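Local coordinates for hemin ABC transporter, periplasmic hemin-binding protein HutB (Vibrio cholerae, PDB 5KHL) that probably binds hemin in the periplasm and delivers it to an ABC transporter for import into the cell, at residues A[187-190]-A[191-195]; A[174-178]-A[179-183]; A[132-135]-A[136-140]. All coordinates share one frame; numbering follows the deposited sequence.

Interaction 1 (A[187-190]-A[191-195]); sequences PSIT and SYKPL
Lys193 and Thr190 meet where a loop enters the edge strand 192-194 of the mixed sheet in one lobe of a periplasmic binding protein. The lysine chain folds back over the turn, and its CG and CE pass beside the carbonyl oxygen of Thr190. Its ammonium donates to that oxygen, with Lys193 NZ modelled 2.5 Å from Thr190 O, a very short separation whose exact value is doubtful at this resolution. Bends at the second and fourth torsions (chi2 -76°, chi4 52°) return the ammonium toward the loop instead of letting it run out from the strand.

Nearer the backbone of the lysine, Ile189 and Lys193 run alongside one another, pointing opposite ways, and the gamma methyl Ile189 CG2 lies 3.6 Å from Lys193 CG. This methyl stands anti to its own backbone N.

Further out, backbone hydrogen bonds tie Lys193 to Val165 and Ser191 to Gly167 and Ser168, which sets the strand and its approach against strand 164-166. Ser191 makes the turn with a positive phi of 62°.

Back in the first shell, a water bridges the lysine and the loop backbone, accepting from Lys193 NZ at 2.8 Å and from Thr190 N at 3.2 Å.

Interaction 2 (A[174-178]-A[179-183]); sequences TIIGL and IGAHN
Ala181 N donates to the carbonyl oxygen of Ile176 at 2.9 Å, almost in line with the carbonyl bond, as the chain leaves helix 171-178. Ile179 CG1 lies against the same Ile176 O at 3.2 Å, a tight carbon contact. Gly180 N, one residue before Ala181, donates to Gly177 O at 2.9 Å, but from above the carbonyl plane, 61° out of it. A regular helical bond, Ile179 N to Ile175 O, comes just before this pair.

Ile179 holds CG1 between its backbone N and carbonyl carbon (chi1 77°), which turns that branch back over the last turn and leaves CG2 near Ile175 O. Beyond the cap the chain doubles back along Ile176, whose CG2 methyl lies 3.8 Å from Ala181 CB and equally close to Asn183 CB. Asn183 crosses this isoleucine at a slant, with CG 4.0 Å from Ile176 CD1; its ND2 is satisfied by Asp173 OD2 and Ala166 O, and its OD1 receives a weak bond from Ala185 N.

Leu269 of helix 256-269 and Val152 pack on Ala181. Gly180, at phi 85°, supplies the left-handed residue and, with the two bonds back into the last turn, defines a Schellman motif.

Interaction 3 (A[132-135]-A[136-140]); sequences ENVQ and QQINA
Asn133 and Gln137, one turn apart on helix 125-143, bring their side-chain amides together. Asn133 OD1 and Gln137 NE2 are 2.9 Å apart, and the two amide planes are inclined by 29° as the side chains cross. The asparagine CG stands anti to its backbone N (chi1 -177°), which carries its amide along the helix surface to the glutamine. Gln135 and Asn139 also cross, but their amides do not meet: Asn139 ND2 lies beside the methylene Gln135 CG at 4.0 Å, and near Gln135 O at an angle too poor for a hydrogen bond.

The backbone bonds are those of an alpha-helix. Gln136 N to Glu132 O is 2.9 Å long, and Gln137 N to Asn133 O and Asn139 N to Gln135 O are of similar length. Ile138 N to Val134 O is the longest of the four at 3.2 Å, with a more bent N-H...O angle of 144°.

Apolar contact occupies another side of the helix. Val134 CG1 touches Ile138 CD1 at 4.2 Å, and both side chains are buried: Val134 against Leu110, Leu111 and Ile114 of helix 107-120 and Leu256 of helix 256-269, Ile138 against Leu259 of the latter.

The chemistry is therefore amphipathic. Branched aliphatic groups turn into the neighbouring helices, Gln135 and Gln137 stand at the border with them, and Glu132, Asn133, Gln136 and Asn139 form the exposed polar surface.

Along the chain the order is interaction 3, interaction 2, interaction 1. Helix 125-143 carries interaction 3, helix 171-178 ends in interaction 2, and the loop leading from it reaches strand 192-194 in interaction 1. Centres of interactions 1 and 2 lie about 15 Å apart, as do those of 2 and 3, whereas those of 1 and 3 are about 28 Å apart, their nearest atoms about 17 Å. Interactions 2 and 3 meet directly, Leu178 CD2 packing on Ile138 CG2 at 3.7 Å. Helix 256-269 packs against both of them. The series thus runs from a helix packed on helices 107-120 and 256-269 to the edge of the mixed five-stranded sheet, consistent with the helix-linked, two-lobed architecture of this binding-protein family.

Interaction 1 (A[187-190]-A[191-195])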
loop_
_atom_site.group_PDB
_atom_site.type_symbol
_atom_site.label_atom_id
_atom_site.label_comp_id
_atom_site.label_asym_id
_atom_site.label_seq_id
_atom_site.Cartn_x
_atom_site.Cartn_y
_atom_site.Cartn_z
ATOM N N PRO A 187 -10.735 -3.471 16.222
ATOM C CA PRO A 187 -10.730 -2.880 17.567
ATOM C C PRO A 187 -9.559 -3.390 18.421
ATOM O O PRO A 187 -8.659 -2.625 18.776
ATOM C CB PRO A 187 -12.070 -3.329 18.152
ATOM C CG PRO A 187 -12.452 -4.553 17.334
ATOM C CD PRO A 187 -11.942 -4.276 15.963
ATOM N N SER A 188 -9.575 -4.691 18.710
ATOM C CA SER A 188 -8.623 -5.347 19.615
ATOM C C SER A 188 -7.149 -5.312 19.204
ATOM O O SER A 188 -6.255 -5.325 20.052
ATOM C CB SER A 188 -9.040 -6.804 19.794
ATOM O OG SER A 188 -9.791 -7.245 18.677
ATOM N N ILE A 189 -6.887 -5.303 17.906
ATOM C CA ILE A 189 -5.511 -5.393 17.441
ATOM C C ILE A 189 -5.060 -4.087 16.827
ATOM O O ILE A 189 -5.811 -3.415 16.112
ATOM C CB ILE A 189 -5.339 -6.524 16.408
ATOM C CG1 ILE A 189 -5.969 -7.801 16.935
ATOM C CG2 ILE A 189 -3.871 -6.759 16.108
ATOM C CD1 ILE A 189 -5.378 -8.229 18.238
ATOM N N THR A 190 -3.822 -3.725 17.103
ATOM C CA THR A 190 -3.281 -2.518 16.522
ATOM C C THR A 190 -2.053 -2.884 15.720
ATOM O O THR A 190 -1.210 -3.652 16.177
ATOM C CB THR A 190 -2.974 -1.476 17.604
ATOM O OG1 THR A 190 -4.181 -1.213 18.351
ATOM C CG2 THR A 190 -2.471 -0.193 16.969
ATOM N N SER A 191 -1.995 -2.369 14.498
ATOM C CA SER A 191 -0.937 -2.715 13.558
ATOM C C SER A 191 -0.982 -4.220 13.248
ATOM O O SER A 191 -2.023 -4.866 13.380
ATOM C CB SER A 191 0.439 -2.298 14.107
ATOM O OG SER A 191 1.460 -2.446 13.141
ATOM N N TYR A 192 0.150 -4.769 12.827
ATOM C CA TYR A 192 0.247 -6.187 12.488
ATOM C C TYR A 192 0.719 -7.053 13.663
ATOM O O TYR A 192 1.814 -6.885 14.176
ATOM C CB TYR A 192 1.197 -6.369 11.316
ATOM C CG TYR A 192 0.749 -5.698 10.045
ATOM C CD1 TYR A 192 1.139 -4.400 9.752
ATOM C CD2 TYR A 192 -0.059 -6.371 9.131
ATOM C CE1 TYR A 192 0.744 -3.790 8.584
ATOM C CE2 TYR A 192 -0.462 -5.770 7.961
ATOM C CZ TYR A 192 -0.052 -4.477 7.696
ATOM O OH TYR A 192 -0.438 -3.860 6.539
ATOM N N LYS A 193 -0.119 -7.983 14.084
ATOM C CA LYS A 193 0.219 -8.844 15.207
ATOM C C LYS A 193 -0.116 -10.292 14.869
ATOM O O LYS A 193 -0.938 -10.547 13.997
ATOM C CB LYS A 193 -0.534 -8.392 16.469
ATOM C CG LYS A 193 -0.342 -6.918 16.818
ATOM C CD LYS A 193 1.013 -6.646 17.432
ATOM C CE LYS A 193 1.312 -5.153 17.445
ATOM N NZ LYS A 193 0.216 -4.360 18.062
ATOM N N PRO A 194 0.557 -11.243 15.528
ATOM C CA PRO A 194 0.156 -12.650 15.442
ATOM C C PRO A 194 -1.312 -12.819 15.809
ATOM O O PRO A 194 -1.781 -12.224 16.793
ATOM C CB PRO A 194 1.060 -13.324 16.459
ATOM C CG PRO A 194 2.286 -12.530 16.394
ATOM C CD PRO A 194 1.857 -11.099 16.200
ATOM N N LEU A 195 -2.036 -13.590 15.004
ATOM C CA LEU A 195 -3.451 -13.826 15.253
ATOM C C LEU A 195 -3.646 -15.209 15.839
ATOM O O LEU A 195 -3.455 -16.211 15.147
ATOM C CB LEU A 195 -4.271 -13.676 13.967
ATOM C CG LEU A 195 -5.780 -13.927 14.087
ATOM C CD1 LEU A 195 -6.419 -12.969 15.077
ATOM C CD2 LEU A 195 -6.465 -13.827 12.735
HETATM O O HOH W 1 -2.148 -4.976 19.471
#

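Interaction 2 (A[174-178]-A[179-183])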
loop_
_atom_site.group_PDB
_atom_site.type_symbol
_atom_site.label_atom_id
_atom_site.label_comp_id
_atom_site.label_asym_id
_atom_site.label_seq_id
_atom_site.Cartn_x
_atom_site.Cartn_y
_atom_site.Cartn_z
ATOM N N THR A 174 -7.903 -0.141 6.443
ATOM C CA THR A 174 -8.627 0.939 5.785
ATOM C C THR A 174 -9.383 0.409 4.556
ATOM O O THR A 174 -10.546 0.779 4.301
ATOM C CB THR A 174 -7.663 2.060 5.369
ATOM O OG1 THR A 174 -7.018 2.590 6.525
ATOM C CG2 THR A 174 -8.365 3.177 4.635
ATOM N N ILE A 175 -8.732 -0.492 3.822
ATOM C CA ILE A 175 -9.299 -1.045 2.600
ATOM C C ILE A 175 -10.550 -1.877 2.896
ATOM O O ILE A 175 -11.535 -1.795 2.167
ATOM C CB ILE A 175 -8.241 -1.882 1.832
ATOM C CG1 ILE A 175 -7.249 -0.927 1.159
ATOM C CG2 ILE A 175 -8.882 -2.851 0.807
ATOM C CD1 ILE A 175 -5.996 -1.629 0.627
ATOM N N ILE A 176 -10.502 -2.662 3.967
ATOM C CA ILE A 176 -11.648 -3.431 4.432
ATOM C C ILE A 176 -12.851 -2.520 4.801
ATOM O O ILE A 176 -14.000 -2.819 4.455
ATOM C CB ILE A 176 -11.251 -4.310 5.641
ATOM C CG1 ILE A 176 -10.342 -5.441 5.187
ATOM C CG2 ILE A 176 -12.467 -4.918 6.317
ATOM C CD1 ILE A 176 -9.624 -6.132 6.343
ATOM N N GLY A 177 -12.585 -1.415 5.493
ATOM C CA GLY A 177 -13.632 -0.449 5.793
ATOM C C GLY A 177 -14.213 0.136 4.517
ATOM O O GLY A 177 -15.425 0.227 4.372
ATOM N N LEU A 178 -13.341 0.510 3.580
ATOM C CA LEU A 178 -13.768 1.121 2.326
ATOM C C LEU A 178 -14.588 0.193 1.437
ATOM O O LEU A 178 -15.483 0.661 0.726
ATOM C CB LEU A 178 -12.562 1.651 1.552
ATOM C CG LEU A 178 -11.981 2.954 2.112
ATOM C CD1 LEU A 178 -10.667 3.312 1.454
ATOM C CD2 LEU A 178 -12.973 4.082 1.921
ATOM N N ILE A 179 -14.314 -1.112 1.464
ATOM C CA ILE A 179 -15.151 -2.030 0.701
ATOM C C ILE A 179 -16.473 -2.270 1.433
ATOM O O ILE A 179 -17.363 -2.945 0.919
ATOM C CB ILE A 179 -14.467 -3.383 0.431
ATOM C CG1 ILE A 179 -14.496 -4.267 1.680
ATOM C CG2 ILE A 179 -13.059 -3.181 -0.168
ATOM C CD1 ILE A 179 -13.430 -5.342 1.702
ATOM N N GLY A 180 -16.605 -1.704 2.628
ATOM C CA GLY A 180 -17.845 -1.796 3.374
ATOM C C GLY A 180 -17.941 -3.069 4.187
ATOM O O GLY A 180 -19.033 -3.588 4.407
ATOM N N ALA A 181 -16.798 -3.585 4.629
ATOM C CA ALA A 181 -16.810 -4.735 5.511
ATOM C C ALA A 181 -16.408 -4.329 6.934
ATOM O O ALA A 181 -15.921 -3.214 7.159
ATOM C CB ALA A 181 -15.889 -5.831 4.975
ATOM N N HIS A 182 -16.653 -5.224 7.883
ATOM C CA HIS A 182 -16.041 -5.162 9.210
ATOM C C HIS A 182 -14.683 -5.858 9.218
ATOM O O HIS A 182 -14.543 -6.971 8.707
ATOM C CB HIS A 182 -16.916 -5.834 10.273
ATOM C CG HIS A 182 -18.278 -5.233 10.426
ATOM N ND1 HIS A 182 -18.478 -3.951 10.884
ATOM C CD2 HIS A 182 -19.510 -5.761 10.221
ATOM C CE1 HIS A 182 -19.777 -3.705 10.937
ATOM N NE2 HIS A 182 -20.424 -4.787 10.544
ATOM N N ASN A 183 -13.689 -5.207 9.806
ATOM C CA ASN A 183 -12.447 -5.883 10.148
ATOM C C ASN A 183 -12.507 -6.326 11.596
ATOM O O ASN A 183 -12.222 -5.532 12.478
ATOM C CB ASN A 183 -11.238 -4.979 9.939
ATOM C CG ASN A 183 -9.946 -5.663 10.322
ATOM O OD1 ASN A 183 -9.895 -6.894 10.415
ATOM N ND2 ASN A 183 -8.890 -4.876 10.546
#

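Interaction 3 (A[132-135]-A[136-140])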
loop_
_atom_site.group_PDB
_atom_site.type_symbol
_atom_site.label_atom_id
_atom_site.label_comp_id
_atom_site.label_asym_id
_atom_site.label_seq_id
_atom_site.Cartn_x
_atom_site.Cartn_y
_atom_site.Cartn_z
ATOM N N GLU A 132 -10.116 14.808 -6.464
ATOM C CA GLU A 132 -11.529 14.651 -6.756
ATOM C C GLU A 132 -11.864 13.243 -7.195
ATOM O O GLU A 132 -12.848 12.680 -6.729
ATOM C CB GLU A 132 -11.982 15.636 -7.833
ATOM C CG GLU A 132 -12.254 17.023 -7.308
ATOM C CD GLU A 132 -12.519 17.999 -8.430
ATOM O OE1 GLU A 132 -12.953 17.532 -9.508
ATOM O OE2 GLU A 132 -12.284 19.219 -8.244
ATOM N N ASN A 133 -11.073 12.670 -8.095
ATOM C CA ASN A 133 -11.331 11.295 -8.480
ATOM C C ASN A 133 -11.185 10.395 -7.271
ATOM O O ASN A 133 -11.997 9.488 -7.058
ATOM C CB ASN A 133 -10.402 10.818 -9.591
ATOM C CG ASN A 133 -10.732 9.394 -10.051
ATOM O OD1 ASN A 133 -9.843 8.550 -10.207
ATOM N ND2 ASN A 133 -12.022 9.126 -10.263
ATOM N N VAL A 134 -10.164 10.676 -6.465
ATOM C CA VAL A 134 -9.909 9.877 -5.280
ATOM C C VAL A 134 -11.113 9.860 -4.351
ATOM O O VAL A 134 -11.510 8.792 -3.850
ATOM C CB VAL A 134 -8.681 10.383 -4.508
ATOM C CG1 VAL A 134 -8.729 9.910 -3.070
ATOM C CG2 VAL A 134 -7.404 9.903 -5.181
ATOM N N GLN A 135 -11.709 11.030 -4.146
ATOM C CA GLN A 135 -12.881 11.125 -3.280
ATOM C C GLN A 135 -14.101 10.460 -3.921
ATOM O O GLN A 135 -14.800 9.696 -3.262
ATOM C CB GLN A 135 -13.189 12.585 -2.926
ATOM C CG GLN A 135 -13.707 12.738 -1.505
ATOM C CD GLN A 135 -12.622 12.510 -0.451
ATOM O OE1 GLN A 135 -11.657 13.263 -0.376
ATOM N NE2 GLN A 135 -12.786 11.475 0.371
ATOM N N GLN A 136 -14.345 10.730 -5.201
ATOM C CA GLN A 136 -15.382 10.004 -5.952
ATOM C C GLN A 136 -15.292 8.480 -5.812
ATOM O O GLN A 136 -16.307 7.839 -5.533
ATOM C CB GLN A 136 -15.326 10.344 -7.445
ATOM C CG GLN A 136 -15.602 11.780 -7.812
ATOM C CD GLN A 136 -15.720 11.970 -9.309
ATOM O OE1 GLN A 136 -15.624 13.092 -9.824
ATOM N NE2 GLN A 136 -15.933 10.865 -10.024
ATOM N N GLN A 137 -14.105 7.893 -6.023
ATOM C CA GLN A 137 -13.966 6.438 -5.866
ATOM C C GLN A 137 -14.334 6.007 -4.466
ATOM O O GLN A 137 -14.935 4.950 -4.280
ATOM C CB GLN A 137 -12.552 5.964 -6.154
ATOM C CG GLN A 137 -12.093 6.099 -7.565
ATOM C CD GLN A 137 -10.626 5.751 -7.689
ATOM O OE1 GLN A 137 -10.228 4.596 -7.532
ATOM N NE2 GLN A 137 -9.806 6.757 -7.950
ATOM N N ILE A 138 -13.948 6.828 -3.488
ATOM C CA ILE A 138 -14.148 6.499 -2.089
ATOM C C ILE A 138 -15.628 6.555 -1.779
ATOM O O ILE A 138 -16.155 5.688 -1.093
ATOM C CB ILE A 138 -13.347 7.432 -1.168
ATOM C CG1 ILE A 138 -11.842 7.159 -1.358
ATOM C CG2 ILE A 138 -13.795 7.268 0.275
ATOM C CD1 ILE A 138 -10.920 7.657 -0.265
ATOM N N ASN A 139 -16.304 7.555 -2.334
ATOM C CA ASN A 139 -17.754 7.692 -2.180
ATOM C C ASN A 139 -18.493 6.565 -2.900
ATOM O O ASN A 139 -19.430 5.971 -2.347
ATOM C CB ASN A 139 -18.221 9.060 -2.691
ATOM C CG ASN A 139 -17.783 10.210 -1.785
ATOM O OD1 ASN A 139 -17.862 10.118 -0.562
ATOM N ND2 ASN A 139 -17.310 11.295 -2.391
ATOM N N ALA A 140 -18.055 6.264 -4.123
ATOM C CA ALA A 140 -18.573 5.108 -4.868
ATOM C C ALA A 140 -18.420 3.807 -4.067
ATOM O O ALA A 140 -19.365 3.019 -3.985
ATOM C CB ALA A 140 -17.884 4.985 -6.217
#